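Local coordinates for protein AbiQ (PDB 4GLK) that acts as an anti-phage endoribonuclease, the toxic component of a type III toxin-antitoxin system neutralised by its cognate RNA antitoxin AntiQ, at residues 10-13 against 14-18; 113-116 against 117-120; 133-136 against 137-141; 155-158 against 159-163. The protein carries 1 engineered substitution. All blocks are in the same frame, centred on the assembly; numbering follows the deposited sequence.

Overall arrangement
All four contacts are local, each along one helix or its end, around the antiparallel sheet of AbiQ, and illustrate how side chains one turn apart pack on each other while their ends reach neighbouring elements. Contacts 1, 3 and 4 are connected. Contact 4 lies between the other two, its centre about 12 Å from that of contact 1 and about 15 Å from that of contact 3. Tyr15 reaches from contact 1 to a backbone carbonyl of contact 4, and Tyr137 of contact 3 meets Lys156 and Glu159. Contact 2 stands apart, its centre about 26 to 30 Å from theirs; a glycerol, probably from crystallisation, lies about 3 Å from the Leu119 side chain at nearest atoms.

Contact 1. Residues 10-13 against 14-18; sequences DEYI and AYLRK
Tyr12 and Leu16, one helical turn apart, make the main side-chain contact of this short helix. The packing is of the CH-pi kind: CG of Leu16 lies over one face of the Tyr12 ring, 4.0 Å from its centroid and displaced toward the rim. The two methyls straddle the phenol end, CD1 of Leu16 coming to 3.5 Å from CE2 of Tyr12 while CD2 of Leu16 sits equally near OH of Tyr12 and close to CZ. In Tyr12 the ring carbon CG stands opposite the backbone N (chi1 -176°); in Leu16 CG turns to the N side (chi1 -69°), and the leucine branch thereby folds back over the ring. Tyr15 stands next to this pair, its CD2 a looser 4.2 Å from CE1 of Tyr12.

Other apolar contact is thinner. The bent chain of Arg17 passes CD within 4.0 Å of CG2 of Ile13, after which its NE bonds to the carbonyl of Val23.

Among the polar interactions, the backbone supplies four i to i+4 hydrogen bonds. Ala14 N to Asp10 O measures 2.9 Å, as does Arg17 N to Ile13 O. Arg17 N lies nearly in line with its carbonyl (C=O...N 163°), whereas the other three donors are tilted from the carbonyl plane. The phenols bond beyond the helix: Tyr12 OH to Pro94 O and Tyr15 OH to Lys161 O, while the carboxylate of Asp10 receives Gln26 NE2 and Glu28 N. The Tyr12-Leu16 pair is i to i+4 side-chain packing along an alpha helix; Tyr12 also packs on Ala162 and Leu16 on Leu158, setting helix 10-16 against helix 155-166 of the ToxN/AbiQ fold.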
ATOM      1  N   ASP A  10       1.544  12.102   9.357  1.00 27.34           N
ATOM      2  CA  ASP A  10       2.998  12.086   9.514  1.00 27.13           C
ATOM      3  C   ASP A  10       3.346  11.563  10.899  1.00 31.98           C
ATOM      4  O   ASP A  10       4.313  10.816  11.043  1.00 31.69           O
ATOM      5  CB  ASP A  10       3.586  13.499   9.281  1.00 29.54           C
ATOM      6  CG  ASP A  10       3.506  14.030   7.838  1.00 37.50           C
ATOM      7  OD1 ASP A  10       3.536  13.204   6.889  1.00 38.07           O
ATOM      8  OD2 ASP A  10       3.459  15.276   7.657  1.00 39.07           O
ATOM      9  N   GLU A  11       2.493  11.882  11.907  1.00 29.93           N
ATOM     10  CA  GLU A  11       2.657  11.464  13.303  1.00 29.92           C
ATOM     11  C   GLU A  11       2.550   9.945  13.460  1.00 31.17           C
ATOM     12  O   GLU A  11       3.447   9.325  14.037  1.00 30.85           O
ATOM     13  CB  GLU A  11       1.673  12.213  14.221  1.00 32.14           C
ATOM     14  CG  GLU A  11       1.937  13.718  14.304  1.00 49.33           C
ATOM     15  CD  GLU A  11       1.232  14.637  13.313  1.00 77.24           C
ATOM     16  OE1 GLU A  11       0.904  15.780  13.711  1.00 84.75           O
ATOM     17  OE2 GLU A  11       1.025  14.237  12.142  1.00 64.11           O
ATOM     18  N   TYR A  12       1.473   9.335  12.910  1.00 26.84           N
ATOM     19  CA  TYR A  12       1.289   7.891  12.932  1.00 24.85           C
ATOM     20  C   TYR A  12       2.411   7.160  12.167  1.00 28.54           C
ATOM     21  O   TYR A  12       2.885   6.126  12.636  1.00 29.35           O
ATOM     22  CB  TYR A  12      -0.058   7.497  12.330  1.00 24.77           C
ATOM     23  CG  TYR A  12      -0.294   6.014  12.450  1.00 24.92           C
ATOM     24  CD1 TYR A  12      -0.397   5.397  13.692  1.00 26.86           C
ATOM     25  CD2 TYR A  12      -0.330   5.206  11.312  1.00 25.16           C
ATOM     26  CE1 TYR A  12      -0.599   4.026  13.809  1.00 27.39           C
ATOM     27  CE2 TYR A  12      -0.525   3.830  11.416  1.00 25.45           C
ATOM     28  CZ  TYR A  12      -0.658   3.246  12.666  1.00 30.57           C
ATOM     29  OH  TYR A  12      -0.847   1.900  12.787  1.00 27.30           O
ATOM     30  N   ILE A  13       2.809   7.669  10.983  1.00 24.53           N
ATOM     31  CA  ILE A  13       3.898   7.061  10.194  1.00 23.75           C
ATOM     32  C   ILE A  13       5.215   7.105  10.974  1.00 28.12           C
ATOM     33  O   ILE A  13       5.893   6.076  11.071  1.00 28.66           O
ATOM     34  CB  ILE A  13       4.003   7.716   8.787  1.00 25.78           C
ATOM     35  CG1 ILE A  13       2.738   7.408   7.946  1.00 24.78           C
ATOM     36  CG2 ILE A  13       5.298   7.319   8.043  1.00 25.42           C
ATOM     37  CD1 ILE A  13       2.502   5.908   7.520  1.00 24.90           C
ATOM     38  N   ALA A  14       5.545   8.276  11.570  1.00 23.95           N
ATOM     39  CA  ALA A  14       6.766   8.455  12.364  1.00 24.90           C
ATOM     40  C   ALA A  14       6.761   7.483  13.535  1.00 31.37           C
ATOM     41  O   ALA A  14       7.811   6.954  13.871  1.00 31.72           O
ATOM     42  CB  ALA A  14       6.895   9.891  12.864  1.00 25.55           C
ATOM     43  N   TYR A  15       5.569   7.203  14.100  1.00 28.74           N
ATOM     44  CA  TYR A  15       5.387   6.265  15.197  1.00 29.68           C
ATOM     45  C   TYR A  15       5.631   4.812  14.754  1.00 35.87           C
ATOM     46  O   TYR A  15       6.296   4.075  15.483  1.00 35.98           O
ATOM     47  CB  TYR A  15       4.019   6.450  15.844  1.00 30.80           C
ATOM     48  CG  TYR A  15       3.611   5.337  16.787  1.00 33.41           C
ATOM     49  CD1 TYR A  15       4.000   5.354  18.129  1.00 35.45           C
ATOM     50  CD2 TYR A  15       2.764   4.316  16.366  1.00 34.35           C
ATOM     51  CE1 TYR A  15       3.562   4.374  19.020  1.00 34.98           C
ATOM     52  CE2 TYR A  15       2.318   3.336  17.246  1.00 35.65           C
ATOM     53  CZ  TYR A  15       2.727   3.361  18.570  1.00 41.05           C
ATOM     54  OH  TYR A  15       2.293   2.369  19.409  1.00 38.51           O
ATOM     55  N   LEU A  16       5.082   4.393  13.584  1.00 31.19           N
ATOM     56  CA  LEU A  16       5.306   3.033  13.086  1.00 30.58           C
ATOM     57  C   LEU A  16       6.772   2.825  12.731  1.00 33.42           C
ATOM     58  O   LEU A  16       7.291   1.747  12.992  1.00 32.31           O
ATOM     59  CB  LEU A  16       4.430   2.668  11.879  1.00 30.30           C
ATOM     60  CG  LEU A  16       2.931   2.508  12.075  1.00 35.51           C
ATOM     61  CD1 LEU A  16       2.311   1.915  10.831  1.00 35.67           C
ATOM     62  CD2 LEU A  16       2.589   1.625  13.289  1.00 39.06           C
ATOM     63  N   ARG A  17       7.435   3.855  12.158  1.00 30.45           N
ATOM     64  CA  ARG A  17       8.848   3.795  11.764  1.00 30.61           C
ATOM     65  C   ARG A  17       9.812   3.651  12.959  1.00 36.82           C
ATOM     66  O   ARG A  17      10.979   3.309  12.753  1.00 36.88           O
ATOM     67  CB  ARG A  17       9.248   4.942  10.821  1.00 29.88           C
ATOM     68  CG  ARG A  17       8.507   4.934   9.491  1.00 34.23           C
ATOM     69  CD  ARG A  17       9.062   5.925   8.488  1.00 37.08           C
ATOM     70  NE  ARG A  17      10.103   5.293   7.668  1.00 49.59           N
ATOM     71  CZ  ARG A  17      11.394   5.566   7.774  1.00 58.10           C
ATOM     72  NH1 ARG A  17      11.827   6.486   8.617  1.00 42.52           N
ATOM     73  NH2 ARG A  17      12.271   4.921   7.009  1.00 54.34           N
ATOM     74  N   LYS A  18       9.325   3.882  14.205  1.00 35.30           N
ATOM     75  CA  LYS A  18      10.086   3.623  15.438  1.00 36.08           C
ATOM     76  C   LYS A  18      10.386   2.112  15.544  1.00 40.39           C
ATOM     77  O   LYS A  18      11.463   1.732  15.982  1.00 40.26           O
ATOM     78  CB  LYS A  18       9.256   3.997  16.672  1.00 39.46           C
ATOM     79  CG  LYS A  18       9.484   5.398  17.203  1.00 56.13           C
ATOM     80  CD  LYS A  18       8.223   5.988  17.841  1.00 64.11           C
ATOM     81  CE  LYS A  18       7.922   7.360  17.249  1.00 64.62           C
ATOM     82  NZ  LYS A  18       6.901   8.125  18.022  1.00 53.70           N
TER

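Contact 2. Residues 113-116 against 117-120; sequences KMMQ and KQLI
Met114 and Gln118 meet in a contact between successive turns of helix 110-124, on the face turned toward strand 45-52 of the central sheet. The terminal methyl CE of Met114 sits over the face of the Gln118 amide, 3.5 Å from both CD and OE1. Bends at chi2 (-140°) and chi3 (64°) bring the methyl over the amide, whereas the Gln118 chain runs out extended and crosses the methionine. CA of Met115 also approaches OE1 of Gln118, to 3.4 Å. That oxygen is consequently buried among methionine carbons and has no polar partner in the model, although NE2 of the same amide makes a weak hydrogen bond to Leu84 O on the sheet. This is the helix-on-sheet layering of the ToxN fold: Met115 also touches Leu50 and Phe5, and Gln118 reaches Ser52. Backbone bonds hold the turns at their spacing, with Gln118 N to Met114 O and Ile120 N to Gln116 O both 2.9 Å; the bond of Lys117 N to Lys113 O is weak at 3.4 Å. Along the outer side, CG of Lys117 passes 3.4 Å from Lys113 O, and its ammonium goes on to a salt bridge with Glu76.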
ATOM      1  N   LYS A 113      -4.866  13.104 -12.767  1.00 39.03           N
ATOM      2  CA  LYS A 113      -5.606  12.500 -13.883  1.00 39.76           C
ATOM      3  C   LYS A 113      -5.118  11.043 -14.100  1.00 43.11           C
ATOM      4  O   LYS A 113      -5.907  10.165 -14.442  1.00 42.69           O
ATOM      5  CB  LYS A 113      -5.416  13.341 -15.155  1.00 42.79           C
ATOM      6  CG  LYS A 113      -6.571  13.228 -16.145  1.00 61.18           C
ATOM      7  CD  LYS A 113      -6.419  14.229 -17.291  1.00 76.02           C
ATOM      8  CE  LYS A 113      -7.547  15.234 -17.331  1.00 91.44           C
ATOM      9  NZ  LYS A 113      -7.049  16.632 -17.198  1.00100.73           N
ATOM     10  N   MET A 114      -3.819  10.806 -13.872  1.00 40.94           N
ATOM     11  CA  MET A 114      -3.167   9.508 -13.956  1.00 41.97           C
ATOM     12  C   MET A 114      -3.525   8.686 -12.713  1.00 41.03           C
ATOM     13  O   MET A 114      -3.735   7.473 -12.821  1.00 39.17           O
ATOM     14  CB  MET A 114      -1.652   9.697 -14.081  1.00 46.26           C
ATOM     15  CG  MET A 114      -0.888   8.399 -14.291  1.00 52.75           C
ATOM     16  SD  MET A 114       0.663   8.362 -13.365  1.00 60.17           S
ATOM     17  CE  MET A 114       0.065   8.407 -11.696  1.00 56.68           C
ATOM     18  N   MET A 115      -3.630   9.344 -11.535  1.00 36.19           N
ATOM     19  CA  MET A 115      -4.039   8.659 -10.302  1.00 34.65           C
ATOM     20  C   MET A 115      -5.446   8.098 -10.475  1.00 34.53           C
ATOM     21  O   MET A 115      -5.679   6.943 -10.139  1.00 34.21           O
ATOM     22  CB  MET A 115      -3.980   9.582  -9.097  1.00 37.78           C
ATOM     23  CG  MET A 115      -2.582   9.983  -8.739  1.00 43.63           C
ATOM     24  SD  MET A 115      -2.486  10.464  -7.016  1.00 50.81           S
ATOM     25  CE  MET A 115      -2.063   8.865  -6.287  1.00 48.13           C
ATOM     26  N   GLN A 116      -6.354   8.883 -11.080  1.00 29.45           N
ATOM     27  CA  GLN A 116      -7.732   8.486 -11.357  1.00 29.28           C
ATOM     28  C   GLN A 116      -7.716   7.162 -12.146  1.00 33.38           C
ATOM     29  O   GLN A 116      -8.367   6.196 -11.737  1.00 32.98           O
ATOM     30  CB  GLN A 116      -8.439   9.615 -12.132  1.00 31.00           C
ATOM     31  CG  GLN A 116      -9.928   9.388 -12.433  1.00 56.70           C
ATOM     32  CD  GLN A 116     -10.533  10.403 -13.397  1.00 84.52           C
ATOM     33  OE1 GLN A 116     -11.726  10.709 -13.327  1.00 83.15           O
ATOM     34  NE2 GLN A 116      -9.754  10.917 -14.347  1.00 79.72           N
ATOM     35  N   LYS A 117      -6.879   7.109 -13.214  1.00 28.97           N
ATOM     36  CA  LYS A 117      -6.680   5.957 -14.097  1.00 28.55           C
ATOM     37  C   LYS A 117      -6.149   4.755 -13.323  1.00 29.16           C
ATOM     38  O   LYS A 117      -6.615   3.643 -13.553  1.00 26.92           O
ATOM     39  CB  LYS A 117      -5.745   6.321 -15.268  1.00 31.74           C
ATOM     40  CG  LYS A 117      -6.382   7.298 -16.245  1.00 44.63           C
ATOM     41  CD  LYS A 117      -5.412   7.749 -17.317  1.00 54.46           C
ATOM     42  CE  LYS A 117      -6.115   8.547 -18.394  1.00 65.93           C
ATOM     43  NZ  LYS A 117      -7.108   7.726 -19.152  1.00 67.22           N
ATOM     44  N   GLN A 118      -5.199   4.981 -12.390  1.00 24.94           N
ATOM     45  CA  GLN A 118      -4.658   3.920 -11.528  1.00 24.74           C
ATOM     46  C   GLN A 118      -5.758   3.293 -10.653  1.00 27.38           C
ATOM     47  O   GLN A 118      -5.770   2.077 -10.483  1.00 26.49           O
ATOM     48  CB  GLN A 118      -3.564   4.460 -10.609  1.00 25.74           C
ATOM     49  CG  GLN A 118      -2.273   4.840 -11.323  1.00 37.71           C
ATOM     50  CD  GLN A 118      -1.297   5.456 -10.356  1.00 46.47           C
ATOM     51  OE1 GLN A 118      -1.647   6.308  -9.524  1.00 39.55           O
ATOM     52  NE2 GLN A 118      -0.045   5.063 -10.465  1.00 37.55           N
ATOM     53  N   LEU A 119      -6.635   4.129 -10.064  1.00 24.34           N
ATOM     54  CA  LEU A 119      -7.761   3.696  -9.226  1.00 24.34           C
ATOM     55  C   LEU A 119      -8.790   2.932 -10.035  1.00 29.63           C
ATOM     56  O   LEU A 119      -9.248   1.895  -9.561  1.00 29.86           O
ATOM     57  CB  LEU A 119      -8.441   4.891  -8.549  1.00 24.07           C
ATOM     58  CG  LEU A 119      -9.341   4.584  -7.358  1.00 27.41           C
ATOM     59  CD1 LEU A 119      -8.605   3.771  -6.285  1.00 23.68           C
ATOM     60  CD2 LEU A 119      -9.828   5.871  -6.763  1.00 27.52           C
ATOM     61  N   ILE A 120      -9.170   3.418 -11.247  1.00 26.40           N
ATOM     62  CA  ILE A 120     -10.121   2.635 -12.060  1.00 27.55           C
ATOM     63  C   ILE A 120      -9.559   1.219 -12.343  1.00 29.91           C
ATOM     64  O   ILE A 120     -10.304   0.242 -12.248  1.00 30.12           O
ATOM     65  CB  ILE A 120     -10.796   3.336 -13.294  1.00 31.85           C
ATOM     66  CG1 ILE A 120     -10.319   2.809 -14.650  1.00 33.04           C
ATOM     67  CG2 ILE A 120     -10.837   4.869 -13.227  1.00 33.83           C
ATOM     68  CD1 ILE A 120     -11.452   2.391 -15.530  1.00 44.34           C
TER

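Contact 3. Residues 133-136 against 137-141; sequences SEVV and YRKAA
Glu134 and Arg138 form the classic i to i+4 salt bridge of an alpha helix, here on a partly exposed side of helix 126-143, which packs against the sheet of the ToxN fold. One carboxylate oxygen does the work. OE1 of Glu134 takes a hydrogen bond from NH2 of Arg138 at 2.8 Å and a weak, more bent one from NE at 3.3 Å. It lies at the guanidinium edge, near that plane, and NH2 meets it on the anti side, 25° out of the carboxylate plane; the two flat groups are turned 41° apart, so they do not meet as a coplanar pair. Main-chain donors are used in turn: Tyr137 N binds Ser133 O at 2.8 Å, Arg138 N binds Glu134 O at 2.9 Å with an almost straight angle of 171°, and Lys139 N and Ala140 N bind Val135 O and Val136 O as the helix widens into a pi-type turn at 139-141. Two buried side chains have their hydroxyls satisfied outside the segments: Ser133 OG by His89 ND1 and Ile129 O, Tyr137 OH by Glu159 OE1 and Lys156 NZ. The Lys139 ammonium has weak, long ion pairs with Glu143 and Asp145, while its aliphatic stem runs beside Val135, with CG of Lys139 4.1 Å from Val135 CG1.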
ATOM      1  N   SER A 133      -2.720  -9.493  -1.097  1.00 22.30           N
ATOM      2  CA  SER A 133      -2.426  -8.938   0.229  1.00 21.42           C
ATOM      3  C   SER A 133      -2.509 -10.039   1.279  1.00 24.03           C
ATOM      4  O   SER A 133      -1.640 -10.117   2.148  1.00 23.73           O
ATOM      5  CB  SER A 133      -3.354  -7.772   0.548  1.00 22.80           C
ATOM      6  OG  SER A 133      -3.002  -6.710  -0.325  1.00 30.69           O
ATOM      7  N   GLU A 134      -3.515 -10.914   1.157  1.00 21.43           N
ATOM      8  CA  GLU A 134      -3.748 -12.080   2.016  1.00 21.96           C
ATOM      9  C   GLU A 134      -2.593 -13.053   1.899  1.00 23.75           C
ATOM     10  O   GLU A 134      -2.110 -13.500   2.931  1.00 22.57           O
ATOM     11  CB  GLU A 134      -5.042 -12.808   1.618  1.00 24.11           C
ATOM     12  CG  GLU A 134      -6.064 -12.906   2.722  1.00 38.73           C
ATOM     13  CD  GLU A 134      -7.183 -13.860   2.357  1.00 72.25           C
ATOM     14  OE1 GLU A 134      -7.127 -15.027   2.807  1.00 68.94           O
ATOM     15  OE2 GLU A 134      -8.094 -13.458   1.594  1.00 68.76           O
ATOM     16  N   VAL A 135      -2.161 -13.395   0.652  1.00 20.06           N
ATOM     17  CA  VAL A 135      -1.002 -14.276   0.437  1.00 20.76           C
ATOM     18  C   VAL A 135       0.223 -13.653   1.148  1.00 23.41           C
ATOM     19  O   VAL A 135       0.847 -14.298   1.954  1.00 23.48           O
ATOM     20  CB  VAL A 135      -0.710 -14.526  -1.069  1.00 25.64           C
ATOM     21  CG1 VAL A 135       0.644 -15.215  -1.273  1.00 24.85           C
ATOM     22  CG2 VAL A 135      -1.813 -15.350  -1.718  1.00 26.14           C
ATOM     23  N   VAL A 136       0.523 -12.403   0.891  1.00 20.95           N
ATOM     24  CA  VAL A 136       1.684 -11.712   1.495  1.00 21.36           C
ATOM     25  C   VAL A 136       1.591 -11.747   3.045  1.00 25.78           C
ATOM     26  O   VAL A 136       2.575 -12.070   3.719  1.00 25.35           O
ATOM     27  CB  VAL A 136       1.820 -10.266   0.928  1.00 23.57           C
ATOM     28  CG1 VAL A 136       2.903  -9.487   1.650  1.00 22.68           C
ATOM     29  CG2 VAL A 136       2.102 -10.294  -0.574  1.00 23.03           C
ATOM     30  N   TYR A 137       0.401 -11.448   3.584  1.00 21.47           N
ATOM     31  CA  TYR A 137       0.142 -11.441   5.035  1.00 20.90           C
ATOM     32  C   TYR A 137       0.424 -12.804   5.666  1.00 24.18           C
ATOM     33  O   TYR A 137       1.222 -12.886   6.599  1.00 22.75           O
ATOM     34  CB  TYR A 137      -1.297 -11.005   5.315  1.00 21.93           C
ATOM     35  CG  TYR A 137      -1.617 -10.799   6.779  1.00 25.95           C
ATOM     36  CD1 TYR A 137      -1.333  -9.593   7.410  1.00 27.73           C
ATOM     37  CD2 TYR A 137      -2.242 -11.795   7.523  1.00 27.53           C
ATOM     38  CE1 TYR A 137      -1.659  -9.384   8.748  1.00 29.20           C
ATOM     39  CE2 TYR A 137      -2.577 -11.595   8.864  1.00 28.43           C
ATOM     40  CZ  TYR A 137      -2.276 -10.391   9.472  1.00 34.16           C
ATOM     41  OH  TYR A 137      -2.596 -10.188  10.790  1.00 37.46           O
ATOM     42  N   ARG A 138      -0.178 -13.872   5.116  1.00 21.29           N
ATOM     43  CA  ARG A 138      -0.040 -15.234   5.621  1.00 21.78           C
ATOM     44  C   ARG A 138       1.381 -15.768   5.485  1.00 27.68           C
ATOM     45  O   ARG A 138       1.917 -16.317   6.455  1.00 28.04           O
ATOM     46  CB  ARG A 138      -1.044 -16.177   4.946  1.00 19.65           C
ATOM     47  CG  ARG A 138      -2.500 -15.856   5.263  1.00 19.53           C
ATOM     48  CD  ARG A 138      -3.377 -16.947   4.697  1.00 28.64           C
ATOM     49  NE  ARG A 138      -4.782 -16.551   4.553  1.00 31.01           N
ATOM     50  CZ  ARG A 138      -5.792 -17.146   5.174  1.00 56.25           C
ATOM     51  NH1 ARG A 138      -5.570 -18.129   6.036  1.00 57.64           N
ATOM     52  NH2 ARG A 138      -7.036 -16.742   4.956  1.00 47.53           N
ATOM     53  N   LYS A 139       1.998 -15.591   4.312  1.00 23.19           N
ATOM     54  CA  LYS A 139       3.379 -16.061   4.071  1.00 24.52           C
ATOM     55  C   LYS A 139       4.384 -15.390   5.009  1.00 29.83           C
ATOM     56  O   LYS A 139       5.250 -16.071   5.547  1.00 30.82           O
ATOM     57  CB  LYS A 139       3.786 -15.858   2.603  1.00 26.08           C
ATOM     58  CG  LYS A 139       3.050 -16.787   1.632  1.00 31.15           C
ATOM     59  CD  LYS A 139       3.893 -17.970   1.205  1.00 29.73           C
ATOM     60  CE  LYS A 139       3.105 -18.973   0.405  1.00 38.86           C
ATOM     61  NZ  LYS A 139       3.921 -20.178   0.097  1.00 49.05           N
ATOM     62  N   ALA A 140       4.231 -14.081   5.260  1.00 27.07           N
ATOM     63  CA  ALA A 140       5.160 -13.358   6.153  1.00 27.19           C
ATOM     64  C   ALA A 140       4.899 -13.539   7.655  1.00 34.39           C
ATOM     65  O   ALA A 140       5.847 -13.693   8.431  1.00 33.77           O
ATOM     66  CB  ALA A 140       5.167 -11.873   5.812  1.00 26.92           C
ATOM     67  N   ALA A 141       3.623 -13.445   8.068  1.00 32.73           N
ATOM     68  CA  ALA A 141       3.227 -13.485   9.476  1.00 32.85           C
ATOM     69  C   ALA A 141       2.852 -14.840  10.046  1.00 38.37           C
ATOM     70  O   ALA A 141       3.044 -15.058  11.245  1.00 39.35           O
ATOM     71  CB  ALA A 141       2.103 -12.492   9.709  1.00 33.62           C
TER

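Contact 4. Residues 155-158 against 159-163; sequences FKLL and EAKAT
Phe155 to Leu158 pass their carbonyls to the amides of Glu159 to Ala162 in regular i to i+4 order, and the chain keeps helical torsions throughout. Glu159 N to Phe155 O and Ala160 N to Lys156 O are each 3.0 Å, and Lys161 N to Leu157 O is 2.9 Å. The last of the series, Ala162 N to Leu158 O, is short at 2.7 Å yet more bent, with an angle of 137° at the hydrogen. Glu159 holds its CG on the backbone-N side (chi1 -77°), which brings that carbon 3.4 Å from Phe155 O before the chain extends. Beyond it OE2 faces NZ of Lys156 across 3.6 Å, a long i to i+3 salt bridge between chains lying side by side. Helix 155-166 is the last helix of the ToxN fold, and this polar group ties it to its surroundings: OE1 of Glu159 is hydrogen-bonded to the hydroxyl of Tyr46, and Tyr137 is a partner shared by both side chains of the ion pair. On another side, CD1 of Leu157 crosses the stem of Lys161, 4.0 Å from its CD, and the Lys161 ammonium makes a cation-pi contact with Phe19. Leu158 packs inward on Ile93 and Pro94.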
ATOM      1  N   PHE A 155       4.060  -7.382  10.112  1.00 23.95           N
ATOM      2  CA  PHE A 155       2.627  -7.090  10.193  1.00 22.60           C
ATOM      3  C   PHE A 155       2.011  -7.167  11.582  1.00 28.53           C
ATOM      4  O   PHE A 155       1.258  -6.275  11.962  1.00 28.77           O
ATOM      5  CB  PHE A 155       1.824  -7.896   9.156  1.00 23.43           C
ATOM      6  CG  PHE A 155       2.208  -7.637   7.718  1.00 23.40           C
ATOM      7  CD1 PHE A 155       2.198  -6.345   7.198  1.00 23.52           C
ATOM      8  CD2 PHE A 155       2.545  -8.687   6.873  1.00 24.48           C
ATOM      9  CE1 PHE A 155       2.589  -6.103   5.883  1.00 24.03           C
ATOM     10  CE2 PHE A 155       2.938  -8.442   5.550  1.00 27.60           C
ATOM     11  CZ  PHE A 155       2.937  -7.152   5.058  1.00 24.41           C
ATOM     12  N   LYS A 156       2.324  -8.228  12.333  1.00 28.09           N
ATOM     13  CA  LYS A 156       1.823  -8.443  13.691  1.00 27.60           C
ATOM     14  C   LYS A 156       2.297  -7.434  14.724  1.00 30.92           C
ATOM     15  O   LYS A 156       1.500  -6.991  15.557  1.00 29.84           O
ATOM     16  CB  LYS A 156       2.073  -9.879  14.125  1.00 30.35           C
ATOM     17  CG  LYS A 156       0.820 -10.740  13.989  1.00 43.43           C
ATOM     18  CD  LYS A 156       0.334 -11.014  12.587  1.00 47.97           C
ATOM     19  CE  LYS A 156      -0.582 -12.214  12.575  1.00 51.27           C
ATOM     20  NZ  LYS A 156      -1.980 -11.852  12.907  1.00 53.69           N
ATOM     21  N   LEU A 157       3.571  -7.051  14.657  1.00 29.45           N
ATOM     22  CA  LEU A 157       4.149  -6.025  15.531  1.00 30.31           C
ATOM     23  C   LEU A 157       3.442  -4.671  15.245  1.00 33.12           C
ATOM     24  O   LEU A 157       3.078  -3.957  16.181  1.00 31.97           O
ATOM     25  CB  LEU A 157       5.671  -5.922  15.279  1.00 31.12           C
ATOM     26  CG  LEU A 157       6.419  -4.733  15.908  1.00 36.82           C
ATOM     27  CD1 LEU A 157       6.658  -4.957  17.387  1.00 36.74           C
ATOM     28  CD2 LEU A 157       7.748  -4.481  15.204  1.00 38.77           C
ATOM     29  N   LEU A 158       3.196  -4.367  13.955  1.00 28.69           N
ATOM     30  CA  LEU A 158       2.517  -3.141  13.540  1.00 28.66           C
ATOM     31  C   LEU A 158       1.078  -3.116  14.072  1.00 29.55           C
ATOM     32  O   LEU A 158       0.642  -2.087  14.557  1.00 28.03           O
ATOM     33  CB  LEU A 158       2.550  -2.959  12.014  1.00 28.46           C
ATOM     34  CG  LEU A 158       3.894  -2.649  11.338  1.00 33.60           C
ATOM     35  CD1 LEU A 158       3.719  -2.591   9.842  1.00 32.48           C
ATOM     36  CD2 LEU A 158       4.433  -1.273  11.744  1.00 37.39           C
ATOM     37  N   GLU A 159       0.392  -4.263  14.049  1.00 25.98           N
ATOM     38  CA  GLU A 159      -0.955  -4.431  14.590  1.00 26.70           C
ATOM     39  C   GLU A 159      -0.976  -4.176  16.093  1.00 32.81           C
ATOM     40  O   GLU A 159      -1.850  -3.454  16.551  1.00 32.38           O
ATOM     41  CB  GLU A 159      -1.498  -5.834  14.296  1.00 27.90           C
ATOM     42  CG  GLU A 159      -1.975  -6.010  12.866  1.00 33.31           C
ATOM     43  CD  GLU A 159      -2.433  -7.405  12.484  1.00 36.61           C
ATOM     44  OE1 GLU A 159      -2.733  -7.620  11.291  1.00 34.12           O
ATOM     45  OE2 GLU A 159      -2.525  -8.276  13.375  1.00 36.39           O
ATOM     46  N   ALA A 160       0.022  -4.703  16.842  1.00 31.08           N
ATOM     47  CA  ALA A 160       0.171  -4.503  18.285  1.00 32.63           C
ATOM     48  C   ALA A 160       0.400  -3.037  18.588  1.00 36.90           C
ATOM     49  O   ALA A 160      -0.212  -2.506  19.516  1.00 36.46           O
ATOM     50  CB  ALA A 160       1.329  -5.335  18.832  1.00 33.80           C
ATOM     51  N   LYS A 161       1.232  -2.373  17.775  1.00 33.09           N
ATOM     52  CA  LYS A 161       1.499  -0.962  17.974  1.00 33.11           C
ATOM     53  C   LYS A 161       0.392  -0.023  17.459  1.00 37.54           C
ATOM     54  O   LYS A 161       0.220   1.051  18.025  1.00 36.38           O
ATOM     55  CB  LYS A 161       2.933  -0.587  17.593  1.00 35.33           C
ATOM     56  CG  LYS A 161       3.873  -0.683  18.799  1.00 48.25           C
ATOM     57  CD  LYS A 161       4.464  -2.065  19.048  1.00 55.56           C
ATOM     58  CE  LYS A 161       5.385  -2.069  20.248  1.00 70.36           C
ATOM     59  NZ  LYS A 161       4.661  -2.323  21.523  1.00 84.28           N
ATOM     60  N   ALA A 162      -0.434  -0.474  16.481  1.00 33.64           N
ATOM     61  CA  ALA A 162      -1.574   0.301  15.975  1.00 32.80           C
ATOM     62  C   ALA A 162      -2.662   0.421  17.044  1.00 36.41           C
ATOM     63  O   ALA A 162      -3.216   1.504  17.226  1.00 35.76           O
ATOM     64  CB  ALA A 162      -2.147  -0.343  14.724  1.00 33.06           C
ATOM     65  N   THR A 163      -2.949  -0.669  17.777  1.00 33.72           N
ATOM     66  CA  THR A 163      -3.976  -0.637  18.825  1.00 33.58           C
ATOM     67  C   THR A 163      -3.517   0.225  19.998  1.00 38.83           C
ATOM     68  O   THR A 163      -4.334   0.913  20.593  1.00 39.10           O
ATOM     69  CB  THR A 163      -4.587  -2.030  19.169  1.00 39.18           C
ATOM     70  OG1 THR A 163      -4.764  -2.187  20.592  1.00 39.98           O
ATOM     71  CG2 THR A 163      -3.782  -3.174  18.631  1.00 29.09           C
TER